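Long-range contacts in endoglucanase E-5 (Thermobifida fusca, PDB 2CKS), which catalyses the endohydrolysis of beta-1,4-glucosidic linkages in cellulose, lichenin and cereal beta-D-glucans, here represented by its glycoside hydrolase family 5 catalytic domain: residues Y134-W145 and S166-S176; F39-A50 and W265-S273. All coordinates share one frame; numbering follows the deposited sequence.

Contact 1: Y134-W145 and S166-S176; sequences YEIANEPNGVSW and SVIIVGTRGWS
Tyr134 N donates to Val167 O (3.0 Å), and Tyr134 O receives Ile169 N, pairing barrel strands 132-135 and 168-170 in parallel. The Tyr134 ring turns an edge to Ser166 CB, its hydroxyl bonded to Asp163. Glu135 lies with Ile169 on the other face of the sheet, its extended chain carrying the carboxylate to Arg61 and Thr230. Ile136 N closes the ladder on Ile169 O (3.2 Å), and its CG2 packs on Ile168 CG2. There the pairing ends, and a water bridges Ala137 N and Ile169 O. Ala137 O and Pro140 CD crowd Gly171 where any CB would stand. Asn138 O takes the hydroxyl of Ser176 at 2.7 Å; Ser176 OG in turn accepts from Thr172 N. Glu139 is probably the proton donor; in the conformer described its carboxylate stands nearly upright to the Trp175 indole (80°), with OE1 at the ring edge, 3.3 Å from CD1, and OE2 is bonded to His204. Pro140 O receives Trp175 N. With CG between its N and carbonyl carbon (chi1 58°), Asn141 stacks its amide almost flat on the indole (7°), CB over the ring face, and ND2 reaches back to Glu139 O at 2.9 Å. With an alanine here the amide goes, which would probably leave Glu139 O and Leu103 O without this donor and uncover part of the indole. At Trp145 the indole edge meets Gly171 O, 3.7 Å from CZ3. Strands 132-135 and 168-170, joined by helix 145-162 in a beta-alpha-beta unit, lie between strands 95-101 and 199-206, with helix 112-126 covering Tyr134 and Ile136.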
loop_
_atom_site.group_PDB
_atom_site.type_symbol
_atom_site.label_atom_id
_atom_site.label_comp_id
_atom_site.label_asym_id
_atom_site.label_seq_id
_atom_site.Cartn_x
_atom_site.Cartn_y
_atom_site.Cartn_z
ATOM N N TYR A 134 5.149 5.362 -5.365
ATOM C CA TYR A 134 3.919 5.645 -6.108
ATOM C C TYR A 134 3.209 4.358 -6.472
ATOM O O TYR A 134 3.773 3.527 -7.167
ATOM C CB TYR A 134 4.254 6.410 -7.392
ATOM C CG TYR A 134 4.911 7.736 -7.138
ATOM C CD1 TYR A 134 4.159 8.876 -7.018
ATOM C CD2 TYR A 134 6.283 7.844 -6.986
ATOM C CE1 TYR A 134 4.746 10.096 -6.779
ATOM C CE2 TYR A 134 6.875 9.071 -6.740
ATOM C CZ TYR A 134 6.099 10.189 -6.641
ATOM O OH TYR A 134 6.682 11.411 -6.390
ATOM N N GLU A 135 1.980 4.191 -6.004
ATOM C CA GLU A 135 1.181 3.004 -6.296
ATOM C C GLU A 135 0.112 3.413 -7.307
ATOM O O GLU A 135 -0.860 4.068 -6.957
ATOM C CB GLU A 135 0.555 2.450 -5.015
ATOM C CG GLU A 135 -0.300 1.204 -5.228
ATOM C CD GLU A 135 -0.773 0.568 -3.934
ATOM O OE1 GLU A 135 -1.348 -0.540 -4.004
ATOM O OE2 GLU A 135 -0.561 1.160 -2.849
ATOM N N ILE A 136 0.293 3.015 -8.560
ATOM C CA ILE A 136 -0.453 3.629 -9.671
ATOM C C ILE A 136 -1.829 3.019 -9.985
ATOM O O ILE A 136 -2.593 3.603 -10.750
ATOM C CB ILE A 136 0.412 3.678 -10.946
ATOM C CG1 ILE A 136 0.841 2.269 -11.367
ATOM C CG2 ILE A 136 1.607 4.602 -10.727
ATOM C CD1 ILE A 136 1.432 2.206 -12.755
ATOM N N ALA A 137 -2.156 1.880 -9.375
ATOM C CA ALA A 137 -3.451 1.230 -9.578
ATOM C C ALA A 137 -3.692 0.155 -8.518
ATOM O O ALA A 137 -3.353 -1.008 -8.717
ATOM C CB ALA A 137 -3.519 0.616 -10.978
ATOM N N ASN A 138 -4.275 0.566 -7.398
ATOM C CA ASN A 138 -4.542 -0.307 -6.244
ATOM C C ASN A 138 -4.942 -1.753 -6.578
ATOM O O ASN A 138 -4.170 -2.689 -6.318
ATOM C CB ASN A 138 -5.616 0.361 -5.374
ATOM C CG ASN A 138 -6.245 -0.574 -4.367
ATOM O OD1 ASN A 138 -5.551 -1.221 -3.588
ATOM N ND2 ASN A 138 -7.581 -0.670 -4.396
ATOM N N GLU A 139 -6.140 -1.932 -7.138
ATOM C CA GLU A 139 -6.714 -3.265 -7.362
ATOM C C GLU A 139 -7.380 -3.404 -8.733
ATOM O O GLU A 139 -8.602 -3.382 -8.845
ATOM C CB GLU A 139 -7.693 -3.629 -6.234
ATOM C CG GLU A 139 -6.988 -4.074 -4.959
ATOM C CD GLU A 139 -7.899 -4.753 -3.948
ATOM O OE1 GLU A 139 -9.139 -4.732 -4.142
ATOM O OE2 GLU A 139 -7.370 -5.312 -2.945
ATOM N N PRO A 140 -6.571 -3.591 -9.776
ATOM C CA PRO A 140 -7.124 -3.903 -11.102
ATOM C C PRO A 140 -7.982 -5.151 -11.011
ATOM O O PRO A 140 -7.622 -6.082 -10.303
ATOM C CB PRO A 140 -5.877 -4.184 -11.961
ATOM C CG PRO A 140 -4.743 -3.483 -11.254
ATOM C CD PRO A 140 -5.097 -3.576 -9.794
ATOM N N ASN A 141 -9.126 -5.160 -11.674
ATOM C CA ASN A 141 -9.933 -6.362 -11.748
ATOM C C ASN A 141 -10.761 -6.379 -13.027
ATOM O O ASN A 141 -11.130 -5.330 -13.557
ATOM C CB ASN A 141 -10.807 -6.521 -10.485
ATOM C CG ASN A 141 -11.734 -5.347 -10.247
ATOM O OD1 ASN A 141 -12.903 -5.384 -10.647
ATOM N ND2 ASN A 141 -11.236 -4.304 -9.566
ATOM N N GLY A 142 -11.002 -7.587 -13.523
ATOM C CA GLY A 142 -11.747 -7.794 -14.751
ATOM C C GLY A 142 -10.946 -7.506 -16.007
ATOM O O GLY A 142 -11.516 -7.444 -17.096
ATOM N N VAL A 143 -9.629 -7.343 -15.859
ATOM C CA VAL A 143 -8.743 -7.002 -16.972
ATOM C C VAL A 143 -7.559 -7.966 -17.074
ATOM O O VAL A 143 -7.121 -8.572 -16.088
ATOM C CB VAL A 143 -8.229 -5.532 -16.885
ATOM C CG1 VAL A 143 -9.374 -4.541 -17.058
ATOM C CG2 VAL A 143 -7.475 -5.282 -15.579
ATOM N N SER A 144 -7.038 -8.097 -18.288
ATOM C CA SER A 144 -5.894 -8.952 -18.544
ATOM C C SER A 144 -4.628 -8.334 -17.982
ATOM O O SER A 144 -4.547 -7.114 -17.791
ATOM C CB SER A 144 -5.707 -9.154 -20.046
ATOM O OG SER A 144 -5.342 -7.939 -20.673
ATOM N N TRP A 145 -3.628 -9.174 -17.758
ATOM C CA TRP A 145 -2.311 -8.683 -17.379
ATOM C C TRP A 145 -1.726 -7.761 -18.450
ATOM O O TRP A 145 -1.165 -6.714 -18.131
ATOM C CB TRP A 145 -1.333 -9.817 -17.049
ATOM C CG TRP A 145 0.041 -9.258 -16.864
ATOM C CD1 TRP A 145 1.120 -9.478 -17.643
ATOM C CD2 TRP A 145 0.449 -8.299 -15.876
ATOM N NE1 TRP A 145 2.189 -8.734 -17.205
ATOM C CE2 TRP A 145 1.798 -7.998 -16.118
ATOM C CE3 TRP A 145 -0.195 -7.658 -14.811
ATOM C CZ2 TRP A 145 2.518 -7.098 -15.336
ATOM C CZ3 TRP A 145 0.515 -6.761 -14.042
ATOM C CH2 TRP A 145 1.856 -6.487 -14.308
ATOM N N SER A 166 12.386 7.280 -8.240
ATOM C CA SER A 166 11.383 6.830 -7.280
ATOM C C SER A 166 10.870 5.446 -7.648
ATOM O O SER A 166 10.892 5.042 -8.817
ATOM C CB SER A 166 10.214 7.812 -7.227
ATOM O OG SER A 166 9.589 7.924 -8.493
ATOM N N VAL A 167 10.413 4.720 -6.636
ATOM C CA VAL A 167 9.932 3.370 -6.821
ATOM C C VAL A 167 8.459 3.449 -7.135
ATOM O O VAL A 167 7.727 4.213 -6.511
ATOM C CB VAL A 167 10.133 2.549 -5.542
ATOM C CG1 VAL A 167 9.542 1.157 -5.697
ATOM C CG2 VAL A 167 11.618 2.468 -5.203
ATOM N N ILE A 168 8.041 2.672 -8.121
ATOM C CA ILE A 168 6.644 2.593 -8.513
ATOM C C ILE A 168 6.149 1.173 -8.276
ATOM O O ILE A 168 6.813 0.210 -8.630
ATOM C CB ILE A 168 6.475 3.033 -9.977
ATOM C CG1 ILE A 168 6.800 4.531 -10.096
ATOM C CG2 ILE A 168 5.069 2.737 -10.471
ATOM C CD1 ILE A 168 7.032 5.012 -11.512
ATOM N N ILE A 169 4.981 1.062 -7.654
ATOM C CA ILE A 169 4.343 -0.203 -7.358
ATOM C C ILE A 169 3.170 -0.370 -8.325
ATOM O O ILE A 169 2.306 0.490 -8.414
ATOM C CB ILE A 169 3.836 -0.250 -5.899
ATOM C CG1 ILE A 169 4.997 -0.043 -4.923
ATOM C CG2 ILE A 169 3.141 -1.580 -5.630
ATOM C CD1 ILE A 169 4.571 0.205 -3.474
ATOM N N VAL A 170 3.128 -1.502 -9.018
ATOM C CA VAL A 170 2.144 -1.759 -10.056
ATOM C C VAL A 170 1.168 -2.832 -9.585
ATOM O O VAL A 170 1.578 -3.919 -9.176
ATOM C CB VAL A 170 2.826 -2.234 -11.335
ATOM C CG1 VAL A 170 1.792 -2.566 -12.421
ATOM C CG2 VAL A 170 3.806 -1.175 -11.823
ATOM N N GLY A 171 -0.118 -2.521 -9.642
ATOM C CA GLY A 171 -1.162 -3.459 -9.275
ATOM C C GLY A 171 -1.171 -4.664 -10.196
ATOM O O GLY A 171 -0.651 -4.602 -11.296
ATOM N N THR A 172 -1.755 -5.758 -9.731
ATOM C CA THR A 172 -1.767 -7.003 -10.486
ATOM C C THR A 172 -3.185 -7.526 -10.693
ATOM O O THR A 172 -4.156 -6.996 -10.147
ATOM C CB THR A 172 -0.835 -8.058 -9.828
ATOM O OG1 THR A 172 -1.212 -8.318 -8.469
ATOM C CG2 THR A 172 0.600 -7.546 -9.748
ATOM N N ARG A 173 -3.304 -8.555 -11.516
ATOM C CA ARG A 173 -4.613 -9.081 -11.891
ATOM C C ARG A 173 -5.421 -9.560 -10.694
ATOM O O ARG A 173 -4.874 -10.098 -9.741
ATOM C CB ARG A 173 -4.433 -10.274 -12.816
ATOM C CG ARG A 173 -4.162 -9.947 -14.236
ATOM C CD ARG A 173 -4.284 -11.187 -15.113
ATOM N NE ARG A 173 -5.675 -11.578 -15.349
ATOM C CZ ARG A 173 -6.072 -12.790 -15.743
ATOM N NH1 ARG A 173 -5.199 -13.772 -15.965
ATOM N NH2 ARG A 173 -7.365 -13.022 -15.933
ATOM N N GLY A 174 -6.737 -9.387 -10.765
ATOM C CA GLY A 174 -7.630 -9.998 -9.802
ATOM C C GLY A 174 -7.518 -9.405 -8.417
ATOM O O GLY A 174 -7.216 -10.101 -7.447
ATOM N N TRP A 175 -7.780 -8.110 -8.334
ATOM C CA TRP A 175 -7.653 -7.354 -7.090
ATOM C C TRP A 175 -6.251 -7.487 -6.501
ATOM O O TRP A 175 -6.062 -7.684 -5.298
ATOM C CB TRP A 175 -8.726 -7.763 -6.081
ATOM C CG TRP A 175 -10.095 -7.504 -6.577
ATOM C CD1 TRP A 175 -10.807 -6.354 -6.451
ATOM C CD2 TRP A 175 -10.918 -8.410 -7.310
ATOM N NE1 TRP A 175 -12.041 -6.496 -7.038
ATOM C CE2 TRP A 175 -12.133 -7.750 -7.581
ATOM C CE3 TRP A 175 -10.765 -9.727 -7.746
ATOM C CZ2 TRP A 175 -13.181 -8.361 -8.272
ATOM C CZ3 TRP A 175 -11.807 -10.333 -8.437
ATOM C CH2 TRP A 175 -12.996 -9.647 -8.692
ATOM N N SER A 176 -5.263 -7.344 -7.373
ATOM C CA SER A 176 -3.858 -7.442 -6.993
ATOM C C SER A 176 -3.567 -8.737 -6.232
ATOM O O SER A 176 -2.861 -8.742 -5.227
ATOM C CB SER A 176 -3.412 -6.193 -6.231
ATOM O OG SER A 176 -3.241 -5.121 -7.146
HETATM O O HOH W 1 -0.403 -0.069 -8.301
HETATM O O HOH W 2 -7.835 -8.426 -13.484
#

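Contact 2: F39-A50 and W265-S273; sequences FDHCLTDSSLDA and WNYSDDFRS. With ZN (zinc ion), chain D.
Phe39 packs against Ser268 and Asp270, and Tyr267 against Ser47, where the loop leaving the last strand of the TIM barrel, 262-265, meets the turn and helix start that follow the first, 29-32. With CG anti to its carbonyl carbon (chi1 -62°), Phe39 holds its ring against 265-273. Ser268 lies off-centre over one face, its CB 3.9 Å from Phe39 CG, while Asp270 CB packs 3.5 Å from Phe39 CZ. Ser268 OG accepts from Asp270 N in an ST turn and gives its proton to Asn266 OD1 at 2.6 Å; both bonds fix the turn pressed on the phenyl ring. Asp270 OD1 uses its syn lone pair for a salt bridge with Arg272 NH1, the oxygen lying almost in the guanidinium plane. The Asp269 carboxylate, whose main polar partner is Cys282, stands steeply to the Phe39 ring (82°), OD1 near the ring edge. A water that donates to Asp269 OD1 also meets His41 at the imidazole edge. Next to this carboxylate, Cys42 forms its disulfide with Cys282, tying the turn to helix 281-284.

Tyr267 reaches the other way. With CG anti to the backbone N (chi1 -157°), its ring is carried out to helix 45-54, and the hydroxyl donates to Ser47 O at 2.6 Å, tilted from the carbonyl plane. Ser47 O lies at the ring edge, and Ser47 CB is 4.0 Å from Tyr267 CE2. Ser47 is held by three more hydrogen bonds: OG donates to Cys42 O and accepts from Thr44 N, while its backbone N binds Thr44 OG1 in a capping box that starts helix 45-54. One turn apart on this helix, Asp45 OD1 at 1.9 Å and Asp49 OD1 at 2.0 Å bind a zinc ion.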
loop_
_atom_site.group_PDB
_atom_site.type_symbol
_atom_site.label_atom_id
_atom_site.label_comp_id
_atom_site.label_asym_id
_atom_site.label_seq_id
_atom_site.Cartn_x
_atom_site.Cartn_y
_atom_site.Cartn_z
ATOM N N PHE A 39 -12.522 8.573 5.967
ATOM C CA PHE A 39 -11.832 8.464 7.256
ATOM C C PHE A 39 -10.688 9.451 7.376
ATOM O O PHE A 39 -9.665 9.171 7.992
ATOM C CB PHE A 39 -11.364 7.025 7.500
ATOM C CG PHE A 39 -12.495 6.054 7.577
ATOM C CD1 PHE A 39 -13.226 5.909 8.746
ATOM C CD2 PHE A 39 -12.870 5.324 6.457
ATOM C CE1 PHE A 39 -14.306 5.037 8.790
ATOM C CE2 PHE A 39 -13.942 4.457 6.509
ATOM C CZ PHE A 39 -14.653 4.318 7.677
ATOM N N ASP A 40 -10.881 10.618 6.784
ATOM C CA ASP A 40 -9.924 11.694 6.887
ATOM C C ASP A 40 -9.762 12.134 8.330
ATOM O O ASP A 40 -8.670 12.518 8.741
ATOM C CB ASP A 40 -10.407 12.880 6.073
ATOM C CG ASP A 40 -9.320 13.843 5.776
ATOM O OD1 ASP A 40 -9.578 15.065 5.878
ATOM O OD2 ASP A 40 -8.180 13.466 5.438
ATOM N N HIS A 41 -10.858 12.082 9.093
ATOM C CA HIS A 41 -10.850 12.483 10.508
ATOM C C HIS A 41 -10.005 11.567 11.421
ATOM O O HIS A 41 -9.721 11.929 12.572
ATOM C CB HIS A 41 -12.300 12.664 11.037
ATOM C CG HIS A 41 -13.134 11.418 10.996
ATOM N ND1 HIS A 41 -13.478 10.786 9.818
ATOM C CD2 HIS A 41 -13.699 10.694 11.990
ATOM C CE1 HIS A 41 -14.197 9.709 10.094
ATOM N NE2 HIS A 41 -14.348 9.634 11.403
ATOM N N CYS A 42 -9.609 10.398 10.913
ATOM C CA CYS A 42 -8.714 9.488 11.630
ATOM C C CYS A 42 -7.240 9.799 11.420
ATOM O O CYS A 42 -6.385 9.132 11.994
ATOM C CB CYS A 42 -8.959 8.044 11.193
ATOM S SG CYS A 42 -10.454 7.342 11.897
ATOM N N LEU A 43 -6.943 10.788 10.582
ATOM C CA LEU A 43 -5.562 11.125 10.241
ATOM C C LEU A 43 -5.252 12.514 10.775
ATOM O O LEU A 43 -5.528 13.517 10.149
ATOM C CB LEU A 43 -5.353 11.057 8.727
ATOM C CG LEU A 43 -5.867 9.782 8.053
ATOM C CD1 LEU A 43 -5.699 9.881 6.551
ATOM C CD2 LEU A 43 -5.157 8.573 8.598
ATOM N N THR A 44 -4.711 12.540 11.980
ATOM C CA THR A 44 -4.433 13.777 12.685
ATOM C C THR A 44 -2.996 13.792 13.158
ATOM O O THR A 44 -2.283 12.791 13.089
ATOM C CB THR A 44 -5.371 13.932 13.918
ATOM O OG1 THR A 44 -5.132 12.878 14.864
ATOM C CG2 THR A 44 -6.840 13.778 13.545
ATOM N N ASP A 45 -2.558 14.939 13.658
ATOM C CA ASP A 45 -1.235 15.017 14.271
ATOM C C ASP A 45 -1.104 13.918 15.319
ATOM O O ASP A 45 -0.124 13.178 15.332
ATOM C CB ASP A 45 -1.015 16.389 14.917
ATOM C CG ASP A 45 0.115 16.380 15.933
ATOM O OD1 ASP A 45 1.269 16.085 15.559
ATOM O OD2 ASP A 45 -0.047 16.645 17.145
ATOM N N SER A 46 -2.102 13.795 16.189
ATOM C CA SER A 46 -2.054 12.798 17.249
ATOM C C SER A 46 -1.991 11.344 16.745
ATOM O O SER A 46 -1.168 10.554 17.216
ATOM C CB SER A 46 -3.242 12.974 18.185
ATOM O OG SER A 46 -3.092 12.159 19.319
ATOM N N SER A 47 -2.855 10.983 15.803
ATOM C CA SER A 47 -2.906 9.592 15.339
ATOM C C SER A 47 -1.679 9.211 14.529
ATOM O O SER A 47 -1.220 8.068 14.590
ATOM C CB SER A 47 -4.176 9.306 14.532
ATOM O OG SER A 47 -4.113 9.871 13.239
ATOM N N LEU A 48 -1.144 10.162 13.769
ATOM C CA LEU A 48 0.048 9.906 12.958
ATOM C C LEU A 48 1.310 9.884 13.823
ATOM O O LEU A 48 2.208 9.076 13.591
ATOM C CB LEU A 48 0.165 10.917 11.810
ATOM C CG LEU A 48 -0.965 10.808 10.777
ATOM C CD1 LEU A 48 -0.797 11.844 9.696
ATOM C CD2 LEU A 48 -1.053 9.418 10.166
ATOM N N ASP A 49 1.372 10.724 14.857
ATOM C CA ASP A 49 2.469 10.638 15.809
ATOM C C ASP A 49 2.475 9.263 16.463
ATOM O O ASP A 49 3.516 8.662 16.627
ATOM C CB ASP A 49 2.353 11.698 16.906
ATOM C CG ASP A 49 2.710 13.091 16.434
ATOM O OD1 ASP A 49 2.658 14.014 17.286
ATOM O OD2 ASP A 49 3.047 13.361 15.268
ATOM N N ALA A 50 1.301 8.759 16.825
ATOM C CA ALA A 50 1.204 7.444 17.442
ATOM C C ALA A 50 1.723 6.366 16.490
ATOM O O ALA A 50 2.503 5.499 16.880
ATOM C CB ALA A 50 -0.229 7.162 17.825
ATOM N N TRP A 265 -4.341 -3.208 6.083
ATOM C CA TRP A 265 -5.621 -2.525 5.973
ATOM C C TRP A 265 -6.347 -2.739 7.300
ATOM O O TRP A 265 -6.604 -3.887 7.657
ATOM C CB TRP A 265 -6.399 -3.198 4.846
ATOM C CG TRP A 265 -7.652 -2.532 4.393
ATOM C CD1 TRP A 265 -8.919 -2.990 4.573
ATOM C CD2 TRP A 265 -7.770 -1.333 3.606
ATOM N NE1 TRP A 265 -9.820 -2.133 3.992
ATOM C CE2 TRP A 265 -9.142 -1.111 3.388
ATOM C CE3 TRP A 265 -6.854 -0.411 3.084
ATOM C CZ2 TRP A 265 -9.619 -0.021 2.663
ATOM C CZ3 TRP A 265 -7.328 0.676 2.371
ATOM C CH2 TRP A 265 -8.701 0.855 2.165
ATOM N N ASN A 266 -6.674 -1.701 8.071
ATOM C CA ASN A 266 -6.397 -0.292 7.796
ATOM C C ASN A 266 -6.362 0.510 9.114
ATOM O O ASN A 266 -6.825 0.024 10.153
ATOM C CB ASN A 266 -7.467 0.277 6.864
ATOM C CG ASN A 266 -8.861 0.204 7.462
ATOM O OD1 ASN A 266 -9.230 1.032 8.297
ATOM N ND2 ASN A 266 -9.635 -0.809 7.061
ATOM N N TYR A 267 -5.825 1.732 9.040
ATOM C CA TYR A 267 -5.658 2.647 10.170
ATOM C C TYR A 267 -6.852 3.608 10.244
ATOM O O TYR A 267 -6.778 4.773 9.810
ATOM C CB TYR A 267 -4.350 3.432 9.989
ATOM C CG TYR A 267 -3.762 4.000 11.258
ATOM C CD1 TYR A 267 -3.248 3.163 12.252
ATOM C CD2 TYR A 267 -3.702 5.374 11.460
ATOM C CE1 TYR A 267 -2.686 3.684 13.409
ATOM C CE2 TYR A 267 -3.147 5.902 12.628
ATOM C CZ TYR A 267 -2.644 5.052 13.594
ATOM O OH TYR A 267 -2.110 5.582 14.748
ATOM N N SER A 268 -7.972 3.091 10.727
ATOM C CA SER A 268 -9.213 3.857 10.877
ATOM C C SER A 268 -10.046 3.234 11.983
ATOM O O SER A 268 -9.707 2.174 12.503
ATOM C CB SER A 268 -10.025 3.868 9.581
ATOM O OG SER A 268 -10.847 2.721 9.470
ATOM N N ASP A 269 -11.160 3.887 12.298
ATOM C CA ASP A 269 -12.131 3.359 13.249
ATOM C C ASP A 269 -13.437 2.949 12.564
ATOM O O ASP A 269 -14.514 3.034 13.151
ATOM C CB ASP A 269 -12.349 4.343 14.406
ATOM C CG ASP A 269 -13.104 5.587 13.999
ATOM O OD1 ASP A 269 -13.208 5.885 12.786
ATOM O OD2 ASP A 269 -13.629 6.332 14.857
ATOM N N ASP A 270 -13.323 2.470 11.334
ATOM C CA ASP A 270 -14.444 1.842 10.643
ATOM C C ASP A 270 -14.985 0.686 11.487
ATOM O O ASP A 270 -14.255 0.099 12.291
ATOM C CB ASP A 270 -13.991 1.329 9.280
ATOM C CG ASP A 270 -15.123 0.777 8.471
ATOM O OD1 ASP A 270 -14.954 -0.339 7.927
ATOM O OD2 ASP A 270 -16.211 1.378 8.332
ATOM N N PHE A 271 -16.256 0.345 11.301
ATOM C CA PHE A 271 -16.876 -0.716 12.104
ATOM C C PHE A 271 -16.304 -2.116 11.861
ATOM O O PHE A 271 -16.401 -2.989 12.727
ATOM C CB PHE A 271 -18.400 -0.726 11.900
ATOM C CG PHE A 271 -18.847 -1.322 10.592
ATOM C CD1 PHE A 271 -19.045 -0.519 9.476
ATOM C CD2 PHE A 271 -19.096 -2.693 10.484
ATOM C CE1 PHE A 271 -19.469 -1.069 8.267
ATOM C CE2 PHE A 271 -19.517 -3.251 9.281
ATOM C CZ PHE A 271 -19.703 -2.445 8.171
ATOM N N ARG A 272 -15.732 -2.332 10.690
ATOM C CA ARG A 272 -15.254 -3.649 10.309
ATOM C C ARG A 272 -14.058 -4.081 11.148
ATOM O O ARG A 272 -13.306 -3.251 11.660
ATOM C CB ARG A 272 -14.900 -3.667 8.831
ATOM C CG ARG A 272 -16.102 -3.457 7.919
ATOM C CD ARG A 272 -15.723 -3.393 6.455
ATOM N NE ARG A 272 -16.877 -3.193 5.582
ATOM C CZ ARG A 272 -17.462 -2.020 5.332
ATOM N NH1 ARG A 272 -17.025 -0.893 5.883
ATOM N NH2 ARG A 272 -18.509 -1.977 4.515
ATOM N N SER A 273 -13.889 -5.392 11.289
ATOM C CA SER A 273 -12.888 -5.933 12.203
ATOM C C SER A 273 -11.452 -5.593 11.785
ATOM O O SER A 273 -10.565 -5.551 12.631
ATOM C CB SER A 273 -13.056 -7.450 12.357
ATOM O OG SER A 273 -12.820 -8.111 11.140
HETATM ZN ZN ZN D . 2.777 15.882 16.657
HETATM O O HOH W 3 -15.353 7.068 11.961
#

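How the contacts relate
Both contacts are largely buried and belong to the same eight-stranded barrel, but they lie on opposite sides of the chain's centre, with their own centres about 24 Å apart. Contact 1 joins neighbours in sequence, the fourth and fifth strands, through backbone pairing that gives way to loops holding the likely acid catalyst. Contact 2 links regions 215 residues apart, after the first and eighth strands, where the barrel closes. It has no strand ladder: one tyrosine hydroxyl supplies the direct hydrogen bond between 39-50 and 265-273, and aromatic packing does much of the rest. Zinc is bound by Glu139 with Glu231 in the active site, but by helix aspartates near the surface in contact 2.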